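Peptidoglycan N-acetylglucosamine deacetylase (PDB 5JMU) probably acts as a zinc-dependent hydrolase that removes the acetyl group from N-acetylglucosamine in peptidoglycan, represented here by its catalytic domain. Local coordinates at residues A[198-203]-A[208-213]; A[35-40]-A[191-196]. All coordinates share one frame; numbering follows the deposited sequence.

Contact 1 (A[198-203]-A[208-213]); sequences QIIQWG and YTFLPL
Ile200 and Gly203 receive the ring of Phe210, and this is the tightly packed half of the contact. Ile200 CG1 stands over one face of the ring, 4.3 Å from its centroid and 16° off the normal, which meets the geometry of a CH-pi contact. The far end of the ring drives in against the helix backbone: Phe210 CZ lies 3.6 Å from Ile200 CA, and 3.7 Å from Ile199 O, which sits at the ring edge. Gly203 makes the fit possible, since a CB on it would fall 2.6 Å from Phe210 CZ. Just beyond, Tyr208 N donates a 3.0 Å hydrogen bond to Gly203 O and draws the returning chain up to the helix.

The looser, partly exposed half pairs Trp202 with Tyr208. With CG anti to the backbone N (chi1 180°), Trp202 brings CH2 and CZ3 of its six-membered ring to Tyr208 CE1, the two side chains crossing at a slant; the planes differ by 30°, but the 5.3 Å between centroids means that they barely overlap. Trp202 CH2 to Tyr208 CE1, at 3.6 Å, is the closest approach of the two rings. With an alanine at Tyr208 the backbone bond to Gly203 O could remain, but the indole would probably lose its aromatic neighbour and a gap would open beside Trp202 CH2 and CZ3. Helix 196-205 leading into strand 209-210, which pairs in parallel with strand 21-27, is a helix-to-strand connection of the alpha/beta NodB-homology fold.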
# COMPACT_ATOMS: atom_id res chain seq x y z
N GLN A 198 14.48 10.33 -6.96
CA GLN A 198 15.53 9.59 -7.65
C GLN A 198 15.03 8.25 -8.17
O GLN A 198 15.46 7.82 -9.25
CB GLN A 198 16.70 9.37 -6.74
CG GLN A 198 17.58 10.58 -6.57
CD GLN A 198 18.52 10.34 -5.40
OE1 GLN A 198 19.62 9.79 -5.58
NE2 GLN A 198 18.09 10.70 -4.21
N ILE A 199 14.13 7.59 -7.42
CA ILE A 199 13.55 6.33 -7.88
C ILE A 199 12.78 6.55 -9.19
O ILE A 199 12.94 5.78 -10.15
CB ILE A 199 12.63 5.73 -6.78
CG1 ILE A 199 13.50 5.19 -5.62
CG2 ILE A 199 11.75 4.60 -7.33
CD1 ILE A 199 12.67 4.98 -4.28
N ILE A 200 11.96 7.60 -9.25
CA ILE A 200 11.23 7.91 -10.48
C ILE A 200 12.19 8.29 -11.63
O ILE A 200 12.01 7.81 -12.78
CB ILE A 200 10.21 9.01 -10.25
CG1 ILE A 200 9.07 8.49 -9.34
CG2 ILE A 200 9.61 9.45 -11.62
CD1 ILE A 200 8.17 9.61 -8.82
N GLN A 201 13.18 9.13 -11.34
CA GLN A 201 14.13 9.49 -12.38
C GLN A 201 14.78 8.24 -12.97
O GLN A 201 14.88 8.10 -14.20
CB GLN A 201 15.22 10.41 -11.82
CG GLN A 201 14.67 11.82 -11.52
CD GLN A 201 15.67 12.71 -10.80
OE1 GLN A 201 16.47 12.26 -10.00
NE2 GLN A 201 15.59 13.99 -11.07
N TRP A 202 15.23 7.35 -12.10
CA TRP A 202 15.88 6.14 -12.59
C TRP A 202 14.91 5.27 -13.40
O TRP A 202 15.23 4.80 -14.51
CB TRP A 202 16.47 5.32 -11.43
CG TRP A 202 17.13 4.08 -11.93
CD1 TRP A 202 18.43 3.94 -12.34
CD2 TRP A 202 16.51 2.81 -12.12
NE1 TRP A 202 18.65 2.66 -12.77
CE2 TRP A 202 17.49 1.94 -12.62
CE3 TRP A 202 15.22 2.31 -11.87
CZ2 TRP A 202 17.21 0.60 -12.92
CZ3 TRP A 202 14.95 1.00 -12.16
CH2 TRP A 202 15.93 0.16 -12.66
N GLY A 203 13.72 5.05 -12.85
CA GLY A 203 12.78 4.18 -13.52
C GLY A 203 12.42 4.75 -14.88
O GLY A 203 12.45 4.02 -15.89
N TYR A 208 10.96 1.98 -17.51
CA TYR A 208 9.87 1.57 -16.62
C TYR A 208 8.70 2.56 -16.67
O TYR A 208 8.90 3.78 -16.88
CB TYR A 208 10.35 1.45 -15.16
CG TYR A 208 11.27 0.29 -14.96
CD1 TYR A 208 12.63 0.39 -15.27
CD2 TYR A 208 10.77 -0.93 -14.55
CE1 TYR A 208 13.48 -0.68 -15.12
CE2 TYR A 208 11.63 -2.04 -14.39
CZ TYR A 208 12.98 -1.88 -14.68
OH TYR A 208 13.86 -2.92 -14.54
N THR A 209 7.49 2.02 -16.45
CA THR A 209 6.25 2.82 -16.38
C THR A 209 5.70 2.72 -14.97
O THR A 209 5.50 1.61 -14.48
CB THR A 209 5.20 2.32 -17.38
OG1 THR A 209 5.74 2.48 -18.70
CG2 THR A 209 3.93 3.18 -17.24
N PHE A 210 5.46 3.87 -14.33
CA PHE A 210 4.84 3.95 -13.01
C PHE A 210 3.35 4.03 -13.13
O PHE A 210 2.82 4.89 -13.85
CB PHE A 210 5.36 5.16 -12.25
CG PHE A 210 6.81 5.03 -11.86
CD1 PHE A 210 7.81 5.43 -12.76
CD2 PHE A 210 7.17 4.53 -10.63
CE1 PHE A 210 9.17 5.29 -12.44
CE2 PHE A 210 8.49 4.41 -10.27
CZ PHE A 210 9.52 4.78 -11.19
N LEU A 211 2.66 3.11 -12.44
CA LEU A 211 1.21 3.07 -12.49
C LEU A 211 0.62 3.04 -11.08
O LEU A 211 1.27 2.57 -10.14
CB LEU A 211 0.77 1.83 -13.24
CG LEU A 211 1.10 1.70 -14.72
CD1 LEU A 211 0.66 0.32 -15.23
CD2 LEU A 211 0.40 2.82 -15.45
N PRO A 212 -0.63 3.47 -10.92
CA PRO A 212 -1.41 3.23 -9.69
C PRO A 212 -2.12 1.87 -9.76
O PRO A 212 -2.39 1.36 -10.86
CB PRO A 212 -2.45 4.35 -9.69
CG PRO A 212 -2.77 4.51 -11.23
CD PRO A 212 -1.42 4.18 -11.96
N LEU A 213 -2.39 1.27 -8.60
CA LEU A 213 -3.13 0.01 -8.58
C LEU A 213 -4.57 0.31 -8.85
O LEU A 213 -5.13 1.28 -8.30
CB LEU A 213 -2.97 -0.71 -7.22
CG LEU A 213 -1.59 -1.36 -7.01
CD1 LEU A 213 -1.41 -1.68 -5.52
CD2 LEU A 213 -1.40 -2.59 -7.88

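Contact 2 (A[35-40]-A[191-196]); sequences QGLLDV and FSVNAV
Leu37, Val40, Val193 and Val196 form an interface of aliphatic groups with no ring in it. The one aromatic ring in the two segments, Phe191, lies on the far side of its helix; Ser192 CB stands 4.2 Å above the plane of that ring, nearer its margin than its middle, and the Phe191 side chain packs on Val167 and Pro161. Helix 34-43 packs here on the end of helix 190-193 and the turn after it, on the outside of the parallel sheet of the NodB-homology fold, for Leu37 also touches Phe50 of strand 49-53.

The backbones come nearest at Leu37 and Val193, whose CA atoms are 6.1 Å apart. There Val193 CG1, anti to its backbone N at chi1 166°, reaches Leu37 CB at 3.8 Å. A type I turn from Val193 to Val196, closed by a 3.1 Å hydrogen bond from Val196 N to Val193 O, lets both valines direct their CB atoms at helix 34-43. Two polar side chains of the segments bond outside the contact: Asp39 with Arg69, and Ser192 OG with Asp156 and Gln185. The zinc ion is about 14 Å from the Val193 side chain, too far for a direct part in the metal site.

One turn along the helix, Val40 CG1 lies 4.2 Å from Val196 CG1, a lighter touch. The Leu37 and Val196 side chains meet nearly perpendicular, and Leu37 CD1 touches both methyls of Val196, CG2 at 3.8 Å and CG1 at 4.0 Å.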
# COMPACT_ATOMS: atom_id res chain seq x y z
N GLN A 35 2.12 15.68 1.91
CA GLN A 35 1.94 16.76 0.95
C GLN A 35 3.19 16.89 0.03
O GLN A 35 3.07 17.01 -1.18
CB GLN A 35 1.67 18.08 1.67
CG GLN A 35 1.57 19.28 0.74
CD GLN A 35 0.42 19.19 -0.21
OE1 GLN A 35 0.61 19.04 -1.43
NE2 GLN A 35 -0.78 19.26 0.32
N GLY A 36 4.37 16.87 0.63
CA GLY A 36 5.60 17.01 -0.12
C GLY A 36 5.77 15.87 -1.13
O GLY A 36 6.24 16.08 -2.24
N LEU A 37 5.38 14.66 -0.72
CA LEU A 37 5.40 13.49 -1.60
C LEU A 37 4.43 13.72 -2.78
O LEU A 37 4.77 13.45 -3.93
CB LEU A 37 5.01 12.23 -0.81
CG LEU A 37 4.80 10.97 -1.68
CD1 LEU A 37 6.04 10.64 -2.56
CD2 LEU A 37 4.47 9.78 -0.77
N LEU A 38 3.23 14.21 -2.49
CA LEU A 38 2.27 14.49 -3.58
C LEU A 38 2.84 15.49 -4.60
O LEU A 38 2.58 15.40 -5.81
CB LEU A 38 0.95 15.00 -3.02
CG LEU A 38 0.20 13.96 -2.22
CD1 LEU A 38 -1.10 14.63 -1.72
CD2 LEU A 38 -0.10 12.73 -3.09
N ASP A 39 3.61 16.46 -4.12
CA ASP A 39 4.20 17.48 -4.97
C ASP A 39 5.25 16.83 -5.87
O ASP A 39 5.37 17.15 -7.05
CB ASP A 39 4.84 18.58 -4.10
CG ASP A 39 3.80 19.45 -3.40
OD1 ASP A 39 2.63 19.41 -3.79
OD2 ASP A 39 4.17 20.19 -2.46
N VAL A 40 6.04 15.91 -5.29
CA VAL A 40 7.04 15.20 -6.11
C VAL A 40 6.37 14.34 -7.19
O VAL A 40 6.80 14.33 -8.36
CB VAL A 40 7.95 14.29 -5.24
CG1 VAL A 40 8.78 13.30 -6.10
CG2 VAL A 40 8.87 15.13 -4.38
N PHE A 191 12.86 10.11 5.36
CA PHE A 191 14.02 9.69 4.56
C PHE A 191 13.59 8.86 3.36
O PHE A 191 14.27 8.82 2.32
CB PHE A 191 15.04 8.91 5.42
CG PHE A 191 14.54 7.54 5.86
CD1 PHE A 191 13.83 7.38 7.03
CD2 PHE A 191 14.81 6.40 5.09
CE1 PHE A 191 13.41 6.12 7.46
CE2 PHE A 191 14.37 5.14 5.48
CZ PHE A 191 13.63 4.99 6.66
N SER A 192 12.44 8.20 3.48
CA SER A 192 11.99 7.31 2.42
C SER A 192 11.23 8.14 1.39
O SER A 192 11.36 7.94 0.17
CB SER A 192 11.11 6.18 3.01
OG SER A 192 10.73 5.25 1.97
N VAL A 193 10.39 9.07 1.86
CA VAL A 193 9.74 9.99 0.94
C VAL A 193 10.77 10.70 0.08
O VAL A 193 10.58 10.90 -1.14
CB VAL A 193 8.88 11.03 1.71
CG1 VAL A 193 8.47 12.22 0.81
CG2 VAL A 193 7.64 10.31 2.32
N ASN A 194 11.89 11.05 0.70
CA ASN A 194 12.90 11.85 -0.01
C ASN A 194 13.64 11.04 -1.08
O ASN A 194 14.40 11.60 -1.88
CB ASN A 194 13.90 12.45 0.99
CG ASN A 194 13.33 13.61 1.77
OD1 ASN A 194 12.26 14.14 1.43
ND2 ASN A 194 14.05 14.05 2.80
N ALA A 195 13.43 9.72 -1.08
CA ALA A 195 14.02 8.85 -2.08
C ALA A 195 13.20 8.78 -3.37
O ALA A 195 13.68 8.33 -4.40
CB ALA A 195 14.16 7.43 -1.50
N VAL A 196 11.95 9.20 -3.31
CA VAL A 196 11.02 8.88 -4.40
C VAL A 196 11.43 9.58 -5.71
O VAL A 196 11.38 8.98 -6.80
CB VAL A 196 9.59 9.27 -4.01
CG1 VAL A 196 8.64 9.20 -5.24
CG2 VAL A 196 9.09 8.34 -2.88

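From the N terminus, strand 21-27 leads into helix 34-43, which supplies the first half of contact 2. The chain then runs through 150 residues, including strands 49-53, 72-77 and 180-186, before residues 191-196 return to close that long loop. Contact 1 follows at once: its segment 198-203 starts two residues later, and after only four intervening residues 208-213 completes a short local closure. The two are therefore in series, neither nested nor crossed, with centres 13 Å apart. Contact 2 joins helix 34-43 to the end of helix 190-193 and the first residue of helix 196-205; contact 1 ties a later part of that helix to strand 209-210, bringing the chain back to strand 21-27.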